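Local coordinates for ChrR-like cupin domain-containing protein (Ralstonia eutropha JMP134, PDB 3EBR) that is of unknown function but has a ChrR-like cupin fold, a barrel in which many relatives hold a metal ion, at residues M55-V69 against A84-P98. Sequence-based numbering, arbitrary orientation. Where two conformers were deposited one is given.
Sequences MPRHHHTGTVIVYTV and AGSVVYETASTRHTP
Val64 with Glu90 and His58 with His96 mark two separate antiparallel ladders, for both segments cross from one sheet of the cupin barrel to the other and pair in each. At the crossing Ser93 and Thr94 both face His60 in a G1 bulge. The spacing of His58, His60 and Val64 recalls the first cupin motif, HxHx3-4E, with valine where a glutamate is usual. Glu90 lies beside this valine, side chain pointing the same way, and its OE2 is 3.7 Å from Val64 CB; OE2 also has a weak hydrogen bond with Tyr75 OH. The edge of the His58 ring faces the carboxylate, NE2 being 3.8 Å from Glu90 OE1, with the planes 51° apart. With CG between its backbone N and carbonyl carbon (chi1 64°), this ring bends back over the neighbouring strand and lays one face on His96 O, 3.5 Å from His58 ND1. Glu90 OE1 lies 2.8 Å from His96 ND1, and His96 NE2 is hydrogen-bonded to His78 NE2. His58, His60 and Glu90, with His96, probably occupy the region that holds the metal in related cupins, though no metal is modelled among them here.

The other face of the strands carries Ile65, Tyr67, Val87 and Tyr89, where Ile65 CG1 touches Tyr89 CE2 at 3.6 Å. A second subunit packs here, its Phe111 stacking on Tyr67, and a strand of it extends the sheet from 87-89. Near the bulge, His59 NE2 and Ser93 OG both bond to Glu117 of a third subunit. The other nitrogen of the same imidazole, His59 ND1, accepts from Arg95 NE at 3.1 Å, the donor lying 20° out of the ring plane.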
HETATM    1  N   MSE A  55       5.341   7.407  27.112  1.00 58.47           N
HETATM    2  CA  MSE A  55       6.401   7.098  26.122  1.00 58.57           C
HETATM    3  C   MSE A  55       6.789   8.310  25.290  1.00 56.54           C
HETATM    4  O   MSE A  55       6.047   9.300  25.289  1.00 57.26           O
HETATM    5  CB  MSE A  55       5.989   5.872  25.303  1.00 58.18           C
HETATM    6  CG  MSE A  55       6.448   4.636  26.030  1.00 58.02           C
HETATM    7 SE   MSE A  55       5.930   3.072  25.206  0.75 64.63          SE
HETATM    8  CE  MSE A  55       6.644   3.282  23.262  1.00 64.82           C
ATOM      9  N   PRO A  56       7.956   8.243  24.589  1.00 54.52           N
ATOM     10  CA  PRO A  56       8.390   9.445  23.862  1.00 53.32           C
ATOM     11  C   PRO A  56       7.502   9.851  22.705  1.00 51.42           C
ATOM     12  O   PRO A  56       6.843   8.999  22.112  1.00 50.04           O
ATOM     13  CB  PRO A  56       9.773   9.047  23.327  1.00 53.29           C
ATOM     14  CG  PRO A  56       9.699   7.605  23.193  1.00 53.76           C
ATOM     15  CD  PRO A  56       8.930   7.149  24.383  1.00 53.84           C
ATOM     16  N   ARG A  57       7.468  11.160  22.443  1.00 50.62           N
ATOM     17  CA  ARG A  57       6.688  11.696  21.353  1.00 49.80           C
ATOM     18  C   ARG A  57       7.419  11.287  20.081  1.00 49.26           C
ATOM     19  O   ARG A  57       8.655  11.324  20.032  1.00 49.67           O
ATOM     20  CB  ARG A  57       6.531  13.214  21.439  1.00 49.04           C
ATOM     21  CG  ARG A  57       5.579  13.793  20.370  1.00 50.10           C
ATOM     22  CD  ARG A  57       5.159  15.215  20.708  1.00 49.70           C
ATOM     23  NE  ARG A  57       6.316  16.104  20.853  1.00 52.92           N
ATOM     24  CZ  ARG A  57       6.830  16.932  19.933  1.00 50.89           C
ATOM     25  NH1 ARG A  57       6.292  17.100  18.720  1.00 51.72           N
ATOM     26  NH2 ARG A  57       7.904  17.650  20.260  1.00 53.56           N
ATOM     27  N   HIS A  58       6.660  10.833  19.095  1.00 48.75           N
ATOM     28  CA  HIS A  58       7.225  10.420  17.826  1.00 49.47           C
ATOM     29  C   HIS A  58       6.432  11.013  16.686  1.00 49.05           C
ATOM     30  O   HIS A  58       5.234  11.243  16.824  1.00 50.12           O
ATOM     31  CB  HIS A  58       7.258   8.884  17.685  1.00 49.73           C
ATOM     32  CG  HIS A  58       5.909   8.220  17.672  1.00 52.92           C
ATOM     33  ND1 HIS A  58       5.361   7.625  18.786  1.00 55.90           N
ATOM     34  CD2 HIS A  58       5.011   8.037  16.670  1.00 57.98           C
ATOM     35  CE1 HIS A  58       4.184   7.109  18.473  1.00 58.65           C
ATOM     36  NE2 HIS A  58       3.944   7.353  17.197  1.00 56.18           N
ATOM     37  N   HIS A  59       7.134  11.276  15.589  1.00 48.55           N
ATOM     38  CA  HIS A  59       6.575  11.746  14.341  1.00 47.18           C
ATOM     39  C   HIS A  59       6.674  10.486  13.532  1.00 46.73           C
ATOM     40  O   HIS A  59       7.745   9.864  13.553  1.00 46.29           O
ATOM     41  CB  HIS A  59       7.428  12.826  13.702  1.00 46.40           C
ATOM     42  CG  HIS A  59       6.960  13.257  12.345  1.00 43.91           C
ATOM     43  ND1 HIS A  59       6.228  14.406  12.138  1.00 45.55           N
ATOM     44  CD2 HIS A  59       7.132  12.698  11.125  1.00 41.42           C
ATOM     45  CE1 HIS A  59       5.973  14.537  10.849  1.00 42.50           C
ATOM     46  NE2 HIS A  59       6.507  13.512  10.214  1.00 43.31           N
ATOM     47  N   HIS A  60       5.590  10.112  12.848  0.50 46.30           N
ATOM     48  CA  HIS A  60       5.561   8.914  12.009  0.50 46.29           C
ATOM     49  C   HIS A  60       5.341   9.296  10.538  0.50 45.86           C
ATOM     50  O   HIS A  60       4.430  10.067  10.230  0.50 44.77           O
ATOM     51  CB  HIS A  60       4.512   7.920  12.501  0.50 46.61           C
ATOM     52  CG  HIS A  60       4.525   6.646  11.731  0.50 47.37           C
ATOM     53  ND1 HIS A  60       5.659   5.877  11.603  0.50 46.87           N
ATOM     54  CD2 HIS A  60       3.549   5.988  11.074  0.50 49.09           C
ATOM     55  CE1 HIS A  60       5.389   4.819  10.867  0.50 43.72           C
ATOM     56  NE2 HIS A  60       4.111   4.853  10.543  0.50 46.89           N
ATOM     57  N   THR A  61       6.169   8.735   9.647  1.00 46.11           N
ATOM     58  CA  THR A  61       6.122   9.025   8.209  1.00 46.26           C
ATOM     59  C   THR A  61       5.011   8.374   7.368  1.00 46.89           C
ATOM     60  O   THR A  61       4.633   8.946   6.342  1.00 48.41           O
ATOM     61  CB  THR A  61       7.503   8.673   7.581  1.00 46.13           C
ATOM     62  OG1 THR A  61       7.799   7.290   7.796  1.00 46.12           O
ATOM     63  CG2 THR A  61       8.614   9.532   8.202  1.00 44.62           C
ATOM     64  N   GLY A  62       4.518   7.202   7.775  1.00 47.10           N
ATOM     65  CA  GLY A  62       3.444   6.493   7.053  1.00 46.91           C
ATOM     66  C   GLY A  62       2.249   6.284   7.957  1.00 47.26           C
ATOM     67  O   GLY A  62       1.924   7.151   8.753  1.00 49.74           O
ATOM     68  N   THR A  63       1.578   5.152   7.831  1.00 46.14           N
ATOM     69  CA  THR A  63       0.400   4.861   8.640  1.00 45.13           C
ATOM     70  C   THR A  63       0.720   3.858   9.729  1.00 44.91           C
ATOM     71  O   THR A  63       1.786   3.232   9.717  1.00 46.75           O
ATOM     72  CB  THR A  63      -0.720   4.295   7.768  1.00 44.66           C
ATOM     73  OG1 THR A  63      -0.241   3.125   7.108  1.00 46.40           O
ATOM     74  CG2 THR A  63      -1.152   5.309   6.726  1.00 43.53           C
ATOM     75  N   VAL A  64      -0.197   3.750  10.688  1.00 43.45           N
ATOM     76  CA  VAL A  64      -0.114   2.803  11.786  1.00 42.82           C
ATOM     77  C   VAL A  64      -1.532   2.320  12.095  1.00 42.77           C
ATOM     78  O   VAL A  64      -2.406   3.150  12.318  1.00 45.06           O
ATOM     79  CB  VAL A  64       0.471   3.385  13.090  1.00 43.92           C
ATOM     80  CG1 VAL A  64       0.560   2.292  14.160  1.00 46.04           C
ATOM     81  CG2 VAL A  64       1.834   3.965  12.876  1.00 42.57           C
ATOM     82  N   ILE A  65      -1.765   1.010  12.042  1.00 40.57           N
ATOM     83  CA  ILE A  65      -3.038   0.406  12.397  1.00 39.53           C
ATOM     84  C   ILE A  65      -2.755  -0.235  13.757  1.00 40.58           C
ATOM     85  O   ILE A  65      -1.830  -1.041  13.849  1.00 41.23           O
ATOM     86  CB  ILE A  65      -3.481  -0.664  11.418  1.00 40.74           C
ATOM     87  CG1 ILE A  65      -3.747  -0.055  10.032  1.00 41.93           C
ATOM     88  CG2 ILE A  65      -4.743  -1.377  11.944  1.00 33.24           C
ATOM     89  CD1 ILE A  65      -4.063  -1.074   8.965  1.00 39.49           C
ATOM     90  N   VAL A  66      -3.500   0.136  14.799  1.00 39.28           N
ATOM     91  CA  VAL A  66      -3.310  -0.421  16.130  1.00 38.31           C
ATOM     92  C   VAL A  66      -4.586  -1.086  16.641  1.00 39.81           C
ATOM     93  O   VAL A  66      -5.611  -0.420  16.733  1.00 39.27           O
ATOM     94  CB  VAL A  66      -2.906   0.647  17.178  1.00 37.56           C
ATOM     95  CG1 VAL A  66      -2.665  -0.025  18.513  1.00 33.22           C
ATOM     96  CG2 VAL A  66      -1.666   1.417  16.761  1.00 36.00           C
ATOM     97  N   TYR A  67      -4.514  -2.395  16.919  1.00 40.26           N
ATOM     98  CA  TYR A  67      -5.593  -3.168  17.515  1.00 40.45           C
ATOM     99  C   TYR A  67      -5.143  -3.445  18.961  1.00 41.55           C
ATOM    100  O   TYR A  67      -4.113  -4.089  19.177  1.00 41.67           O
ATOM    101  CB  TYR A  67      -5.878  -4.471  16.784  1.00 40.97           C
ATOM    102  CG  TYR A  67      -6.871  -5.326  17.538  1.00 38.29           C
ATOM    103  CD1 TYR A  67      -8.218  -4.989  17.567  1.00 37.60           C
ATOM    104  CD2 TYR A  67      -6.459  -6.452  18.250  1.00 40.45           C
ATOM    105  CE1 TYR A  67      -9.145  -5.762  18.283  1.00 41.30           C
ATOM    106  CE2 TYR A  67      -7.376  -7.227  18.974  1.00 41.49           C
ATOM    107  CZ  TYR A  67      -8.714  -6.880  18.974  1.00 38.71           C
ATOM    108  OH  TYR A  67      -9.610  -7.642  19.669  1.00 40.25           O
ATOM    109  N   THR A  68      -5.928  -2.992  19.933  1.00 42.12           N
ATOM    110  CA  THR A  68      -5.606  -3.160  21.350  1.00 42.99           C
ATOM    111  C   THR A  68      -6.080  -4.527  21.831  1.00 43.72           C
ATOM    112  O   THR A  68      -7.287  -4.786  21.902  1.00 43.43           O
ATOM    113  CB  THR A  68      -6.252  -2.040  22.167  1.00 43.63           C
ATOM    114  OG1 THR A  68      -5.852  -0.784  21.606  1.00 38.40           O
ATOM    115  CG2 THR A  68      -5.851  -2.120  23.643  1.00 39.50           C
ATOM    116  N   VAL A  69      -5.121  -5.394  22.155  1.00 45.04           N
ATOM    117  CA  VAL A  69      -5.413  -6.761  22.610  1.00 44.87           C
ATOM    118  C   VAL A  69      -5.906  -6.667  24.054  1.00 45.86           C
ATOM    119  O   VAL A  69      -6.911  -7.294  24.398  1.00 45.44           O
ATOM    120  CB  VAL A  69      -4.208  -7.693  22.420  1.00 44.41           C
ATOM    121  CG1 VAL A  69      -4.542  -9.091  22.871  1.00 43.02           C
ATOM    122  CG2 VAL A  69      -3.809  -7.717  20.952  1.00 44.78           C
ATOM    123  N   ALA A  84      -9.433  -2.192  25.039  1.00 40.72           N
ATOM    124  CA  ALA A  84      -9.263  -3.524  24.450  1.00 39.14           C
ATOM    125  C   ALA A  84     -10.426  -3.752  23.487  1.00 39.26           C
ATOM    126  O   ALA A  84     -11.567  -3.426  23.819  1.00 39.90           O
ATOM    127  CB  ALA A  84      -9.235  -4.592  25.510  1.00 36.61           C
ATOM    128  N   GLY A  85     -10.123  -4.247  22.288  1.00 38.92           N
ATOM    129  CA  GLY A  85     -11.125  -4.466  21.239  1.00 39.14           C
ATOM    130  C   GLY A  85     -11.314  -3.288  20.284  1.00 39.63           C
ATOM    131  O   GLY A  85     -12.109  -3.388  19.344  1.00 39.97           O
ATOM    132  N   SER A  86     -10.592  -2.181  20.506  1.00 40.09           N
ATOM    133  CA  SER A  86     -10.679  -0.999  19.656  1.00 39.91           C
ATOM    134  C   SER A  86      -9.629  -1.068  18.566  1.00 40.19           C
ATOM    135  O   SER A  86      -8.716  -1.894  18.627  1.00 40.06           O
ATOM    136  CB  SER A  86     -10.455   0.273  20.467  1.00 39.89           C
ATOM    137  OG  SER A  86      -9.144   0.325  20.986  1.00 39.36           O
ATOM    138  N   VAL A  87      -9.801  -0.194  17.573  1.00 41.03           N
ATOM    139  CA  VAL A  87      -8.898  -0.041  16.441  1.00 41.08           C
ATOM    140  C   VAL A  87      -8.572   1.441  16.288  1.00 41.26           C
ATOM    141  O   VAL A  87      -9.493   2.253  16.213  1.00 40.85           O
ATOM    142  CB  VAL A  87      -9.482  -0.562  15.105  1.00 41.44           C
ATOM    143  CG1 VAL A  87      -8.544  -0.225  13.928  1.00 39.81           C
ATOM    144  CG2 VAL A  87      -9.707  -2.036  15.172  1.00 39.11           C
ATOM    145  N   VAL A  88      -7.281   1.778  16.302  1.00 42.98           N
ATOM    146  CA  VAL A  88      -6.790   3.143  16.098  1.00 44.78           C
ATOM    147  C   VAL A  88      -6.057   3.149  14.749  1.00 46.72           C
ATOM    148  O   VAL A  88      -5.284   2.237  14.485  1.00 46.83           O
ATOM    149  CB  VAL A  88      -5.852   3.631  17.225  1.00 44.63           C
ATOM    150  CG1 VAL A  88      -5.234   4.992  16.867  1.00 46.39           C
ATOM    151  CG2 VAL A  88      -6.588   3.710  18.546  1.00 39.15           C
ATOM    152  N   TYR A  89      -6.317   4.155  13.913  1.00 50.13           N
ATOM    153  CA  TYR A  89      -5.687   4.298  12.604  1.00 52.70           C
ATOM    154  C   TYR A  89      -4.962   5.647  12.557  1.00 52.61           C
ATOM    155  O   TYR A  89      -5.612   6.677  12.382  1.00 51.09           O
ATOM    156  CB  TYR A  89      -6.734   4.189  11.480  1.00 55.97           C
ATOM    157  CG  TYR A  89      -6.157   3.884  10.085  1.00 62.39           C
ATOM    158  CD1 TYR A  89      -5.462   4.858   9.332  1.00 62.69           C
ATOM    159  CD2 TYR A  89      -6.348   2.618   9.500  1.00 63.41           C
ATOM    160  CE1 TYR A  89      -4.947   4.560   8.056  1.00 58.67           C
ATOM    161  CE2 TYR A  89      -5.841   2.318   8.230  1.00 65.57           C
ATOM    162  CZ  TYR A  89      -5.135   3.289   7.521  1.00 64.90           C
ATOM    163  OH  TYR A  89      -4.660   2.972   6.272  1.00 65.98           O
ATOM    164  N   GLU A  90      -3.636   5.637  12.763  1.00 53.52           N
ATOM    165  CA  GLU A  90      -2.822   6.849  12.691  1.00 54.64           C
ATOM    166  C   GLU A  90      -2.516   7.133  11.198  1.00 52.13           C
ATOM    167  O   GLU A  90      -2.165   6.206  10.462  1.00 52.15           O
ATOM    168  CB  GLU A  90      -1.478   6.764  13.442  1.00 54.88           C
ATOM    169  CG  GLU A  90      -1.394   6.234  14.892  1.00 60.37           C
ATOM    170  CD  GLU A  90       0.028   6.448  15.528  1.00 61.26           C
ATOM    171  OE1 GLU A  90       0.555   7.575  15.516  1.00 73.03           O
ATOM    172  OE2 GLU A  90       0.583   5.514  16.155  1.00 75.48           O
ATOM    173  N   THR A  91      -2.636   8.388  10.757  1.00 49.32           N
ATOM    174  CA  THR A  91      -2.348   8.793   9.361  1.00 47.27           C
ATOM    175  C   THR A  91      -0.948   9.421   9.226  1.00 45.35           C
ATOM    176  O   THR A  91      -0.372   9.862  10.202  1.00 45.16           O
ATOM    177  CB  THR A  91      -3.414   9.753   8.827  1.00 46.72           C
ATOM    178  OG1 THR A  91      -3.570  10.845   9.737  1.00 50.89           O
ATOM    179  CG2 THR A  91      -4.742   9.042   8.692  1.00 45.97           C
ATOM    180  N   ALA A  92      -0.437   9.467   7.996  1.00 44.22           N
ATOM    181  CA  ALA A  92       0.905  10.001   7.660  1.00 43.02           C
ATOM    182  C   ALA A  92       1.296  11.398   8.200  1.00 42.41           C
ATOM    183  O   ALA A  92       0.434  12.256   8.396  1.00 42.65           O
ATOM    184  CB  ALA A  92       1.086   9.972   6.139  1.00 42.32           C
ATOM    185  N   SER A  93       2.600  11.552   8.469  1.00 41.95           N
ATOM    186  CA  SER A  93       3.257  12.782   8.952  1.00 42.52           C
ATOM    187  C   SER A  93       2.571  13.500  10.125  1.00 42.47           C
ATOM    188  O   SER A  93       2.378  14.707  10.095  1.00 43.72           O
ATOM    189  CB  SER A  93       3.446  13.733   7.758  1.00 42.22           C
ATOM    190  OG  SER A  93       4.118  13.055   6.708  1.00 46.96           O
ATOM    191  N   THR A  94       2.202  12.733  11.140  1.00 43.47           N
ATOM    192  CA  THR A  94       1.541  13.243  12.343  1.00 44.20           C
ATOM    193  C   THR A  94       2.397  12.895  13.564  1.00 45.01           C
ATOM    194  O   THR A  94       3.171  11.923  13.531  1.00 45.06           O
ATOM    195  CB  THR A  94       0.116  12.694  12.459  1.00 44.39           C
ATOM    196  OG1 THR A  94       0.158  11.268  12.444  1.00 43.23           O
ATOM    197  CG2 THR A  94      -0.729  13.187  11.286  1.00 42.88           C
ATOM    198  N   ARG A  95       2.235  13.695  14.627  1.00 45.38           N
ATOM    199  CA  ARG A  95       2.988  13.569  15.885  1.00 45.62           C
ATOM    200  C   ARG A  95       2.098  13.104  17.031  1.00 45.95           C
ATOM    201  O   ARG A  95       0.990  13.615  17.199  1.00 46.22           O
ATOM    202  CB  ARG A  95       3.678  14.900  16.190  1.00 45.68           C
ATOM    203  CG  ARG A  95       4.777  15.177  15.180  1.00 47.53           C
ATOM    204  CD  ARG A  95       5.359  16.551  15.245  1.00 52.47           C
ATOM    205  NE  ARG A  95       6.374  16.711  14.197  1.00 55.49           N
ATOM    206  CZ  ARG A  95       7.006  17.847  13.887  1.00 55.74           C
ATOM    207  NH1 ARG A  95       6.794  18.991  14.556  1.00 58.02           N
ATOM    208  NH2 ARG A  95       7.894  17.829  12.889  1.00 57.69           N
ATOM    209  N   HIS A  96       2.585  12.124  17.797  1.00 46.77           N
ATOM    210  CA  HIS A  96       1.853  11.527  18.915  1.00 47.56           C
ATOM    211  C   HIS A  96       2.719  11.120  20.094  1.00 47.51           C
ATOM    212  O   HIS A  96       3.821  10.614  19.890  1.00 46.86           O
ATOM    213  CB  HIS A  96       1.153  10.266  18.443  1.00 48.49           C
ATOM    214  CG  HIS A  96       0.058  10.518  17.469  1.00 52.05           C
ATOM    215  ND1 HIS A  96       0.195  10.251  16.127  1.00 57.92           N
ATOM    216  CD2 HIS A  96      -1.157  11.097  17.623  1.00 55.49           C
ATOM    217  CE1 HIS A  96      -0.909  10.611  15.501  1.00 59.12           C
ATOM    218  NE2 HIS A  96      -1.748  11.128  16.384  1.00 56.52           N
ATOM    219  N   THR A  97       2.164  11.268  21.303  1.00 47.48           N
ATOM    220  CA  THR A  97       2.804  10.923  22.566  1.00 47.23           C
ATOM    221  C   THR A  97       1.931   9.831  23.196  1.00 48.49           C
ATOM    222  O   THR A  97       0.966  10.146  23.904  1.00 48.50           O
ATOM    223  CB  THR A  97       2.909  12.131  23.498  1.00 46.89           C
ATOM    224  OG1 THR A  97       3.632  13.161  22.837  1.00 43.96           O
ATOM    225  CG2 THR A  97       3.633  11.751  24.787  1.00 44.64           C
ATOM    226  N   PRO A  98       2.242   8.545  22.930  1.00 49.81           N
ATOM    227  CA  PRO A  98       1.401   7.501  23.510  1.00 50.09           C
ATOM    228  C   PRO A  98       1.665   7.350  24.997  1.00 50.43           C
ATOM    229  O   PRO A  98       2.784   7.596  25.460  1.00 50.72           O
ATOM    230  CB  PRO A  98       1.843   6.244  22.765  1.00 50.67           C
ATOM    231  CG  PRO A  98       3.264   6.496  22.444  1.00 52.18           C
ATOM    232  CD  PRO A  98       3.350   7.966  22.148  1.00 50.96           C
TER